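Local coordinates for dual specificity protein phosphatase 8 (Homo sapiens, PDB 4JMK) that probably removes phosphate from tyrosine, serine and threonine residues of proteins, and is thought thereby to restrain MAP kinase signalling, at residues A[13-18]-A[87-92]. The protein carries 1 engineered substitution. Sequence-based numbering, arbitrary orientation.
Sequences GSQKDV and HSLAGI. Engineered in segment 87-92: Ser88 (natural residue Cys). With SO4 (sulfate ion), chain C.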
loop_
_atom_site.group_PDB
_atom_site.type_symbol
_atom_site.label_atom_id
_atom_site.label_comp_id
_atom_site.label_asym_id
_atom_site.label_seq_id
_atom_site.Cartn_x
_atom_site.Cartn_y
_atom_site.Cartn_z
ATOM N N GLY A 13 -8.102 1.526 -0.637
ATOM C CA GLY A 13 -9.515 1.207 -0.506
ATOM C C GLY A 13 -9.803 -0.137 0.123
ATOM O O GLY A 13 -8.902 -0.779 0.673
ATOM N N SER A 14 -11.073 -0.550 0.041
ATOM C CA SER A 14 -11.569 -1.762 0.696
ATOM C C SER A 14 -11.869 -2.853 -0.319
ATOM O O SER A 14 -11.850 -2.609 -1.533
ATOM C CB SER A 14 -12.865 -1.455 1.440
ATOM O OG SER A 14 -13.895 -1.110 0.523
ATOM N N GLN A 15 -12.175 -4.049 0.177
ATOM C CA GLN A 15 -12.642 -5.121 -0.698
ATOM C C GLN A 15 -13.884 -4.684 -1.479
ATOM O O GLN A 15 -13.986 -4.928 -2.684
ATOM C CB GLN A 15 -12.945 -6.399 0.106
ATOM C CG GLN A 15 -13.638 -7.474 -0.740
ATOM C CD GLN A 15 -13.810 -8.780 0.004
ATOM O OE1 GLN A 15 -12.840 -9.365 0.485
ATOM N NE2 GLN A 15 -15.049 -9.239 0.111
ATOM N N LYS A 16 -14.823 -4.025 -0.801
ATOM C CA LYS A 16 -16.020 -3.540 -1.487
ATOM C C LYS A 16 -15.699 -2.555 -2.606
ATOM O O LYS A 16 -16.353 -2.586 -3.641
ATOM C CB LYS A 16 -17.030 -2.923 -0.509
ATOM C CG LYS A 16 -17.642 -3.929 0.461
ATOM C CD LYS A 16 -18.903 -3.384 1.132
ATOM C CE LYS A 16 -19.271 -4.201 2.375
ATOM N NZ LYS A 16 -20.601 -3.816 2.942
ATOM N N ASP A 17 -14.719 -1.673 -2.396
ATOM C CA ASP A 17 -14.254 -0.779 -3.460
ATOM C C ASP A 17 -13.730 -1.540 -4.682
ATOM O O ASP A 17 -14.174 -1.303 -5.813
ATOM C CB ASP A 17 -13.137 0.148 -2.954
ATOM C CG ASP A 17 -13.621 1.158 -1.940
ATOM O OD1 ASP A 17 -14.807 1.539 -2.002
ATOM O OD2 ASP A 17 -12.807 1.581 -1.086
ATOM N N VAL A 18 -12.784 -2.448 -4.461
ATOM C CA VAL A 18 -12.054 -3.072 -5.566
ATOM C C VAL A 18 -12.947 -4.014 -6.385
ATOM O O VAL A 18 -12.670 -4.282 -7.556
ATOM C CB VAL A 18 -10.792 -3.821 -5.063
ATOM C CG1 VAL A 18 -11.170 -5.168 -4.443
ATOM C CG2 VAL A 18 -9.795 -4.028 -6.195
ATOM N N HIS A 87 -5.487 -2.455 -1.516
ATOM C CA HIS A 87 -6.663 -2.714 -0.695
ATOM C C HIS A 87 -6.454 -3.910 0.206
ATOM O O HIS A 87 -5.548 -4.724 -0.004
ATOM C CB HIS A 87 -7.905 -2.964 -1.570
ATOM C CG HIS A 87 -7.960 -4.339 -2.155
ATOM N ND1 HIS A 87 -8.586 -5.400 -1.522
ATOM C CD2 HIS A 87 -7.450 -4.844 -3.305
ATOM C CE1 HIS A 87 -8.459 -6.486 -2.259
ATOM N NE2 HIS A 87 -7.774 -6.180 -3.346
ATOM N N SER A 88 -7.295 -3.997 1.230
ATOM C CA SER A 88 -7.410 -5.215 2.010
ATOM C C SER A 88 -8.901 -5.427 2.227
ATOM O O SER A 88 -9.698 -5.065 1.364
ATOM C CB SER A 88 -6.629 -5.083 3.319
ATOM O OG SER A 88 -6.717 -3.763 3.830
ATOM N N LEU A 89 -9.301 -5.994 3.358
ATOM C CA LEU A 89 -10.729 -6.186 3.588
ATOM C C LEU A 89 -11.420 -4.843 3.810
ATOM O O LEU A 89 -12.368 -4.487 3.098
ATOM C CB LEU A 89 -10.967 -7.119 4.780
ATOM C CG LEU A 89 -12.432 -7.478 5.071
ATOM C CD1 LEU A 89 -13.093 -8.032 3.831
ATOM C CD2 LEU A 89 -12.504 -8.485 6.184
ATOM N N ALA A 90 -10.926 -4.094 4.790
ATOM C CA ALA A 90 -11.543 -2.834 5.191
ATOM C C ALA A 90 -10.741 -1.644 4.687
ATOM O O ALA A 90 -11.251 -0.527 4.614
ATOM C CB ALA A 90 -11.673 -2.769 6.718
ATOM N N GLY A 91 -9.476 -1.878 4.361
ATOM C CA GLY A 91 -8.634 -0.799 3.890
ATOM C C GLY A 91 -8.210 0.138 5.008
ATOM O O GLY A 91 -7.944 1.318 4.766
ATOM N N ILE A 92 -8.119 -0.380 6.234
ATOM C CA ILE A 92 -7.690 0.475 7.343
ATOM C C ILE A 92 -6.403 0.058 8.066
ATOM O O ILE A 92 -5.923 0.797 8.932
ATOM C CB ILE A 92 -8.820 0.699 8.396
ATOM C CG1 ILE A 92 -9.048 -0.541 9.261
ATOM C CG2 ILE A 92 -10.119 1.178 7.733
ATOM C CD1 ILE A 92 -10.146 -0.332 10.303
HETATM S S SO4 C . -7.586 -4.280 6.918
HETATM O O1 SO4 C . -8.526 -5.110 6.166
HETATM O O2 SO4 C . -6.415 -5.096 7.220
HETATM O O3 SO4 C . -8.226 -3.855 8.152
HETATM O O4 SO4 C . -7.197 -3.111 6.169
HETATM O O HOH W 1 -14.919 -4.209 2.257
#
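Val18 sets its CG1 methyl over the centre of the His87 imidazole, 3.7 Å from the ring centroid and only 9° off the normal, a CH-pi contact. This is the tight, buried end, where Val32 and Cys39 also touch the His87 side chain. With CG between backbone N and carbonyl carbon (chi1 78°), His87 ND1 reaches Ser88 O in a nearly straight 3.1 Å bond lying in the ring plane. That bond and the methyl over the face together help to hold the ring's rotation. An alanine in place of His87 would probably leave Val18 facing a gap and Ser88 O without this donor, making the start of the phosphate-binding loop less well held. Next along, Gly13 O, buried without a conventional hydrogen-bond partner in the model, takes CA-H...O contacts from His87 and Gly91, with Gly91 CA 3.2 Å from Gly13 O. A CB on Gly91 would run into that oxygen, and its positive phi also favours glycine.

Toward solvent the contact thins. Gln15 N, in the first turn of helix 15-18, bonds to Leu89 O at 3.0 Å, from above the carbonyl plane, and a water links the same oxygen to Lys16 N. Beyond it, Leu89 CD1 merely brushes Gln15 OE1 at 3.6 Å. Ser14 and Asp17 close the helix start as a capping box.

Residues 87-92 belong to the P-loop of the phosphatase signature, with engineered Ser88 replacing the predicted nucleophilic cysteine. Ala90 N gives sulfate O1 a nearly straight 2.9 Å hydrogen bond; Ile92 N, Ser93 N and Arg94 NE also bind the ion. Sulfate here probably mimics substrate phosphate: backbone N-H groups turn to the anion, while the Ser88 and Leu89 carbonyls point away from it, to His87 ND1 and Gln15 N.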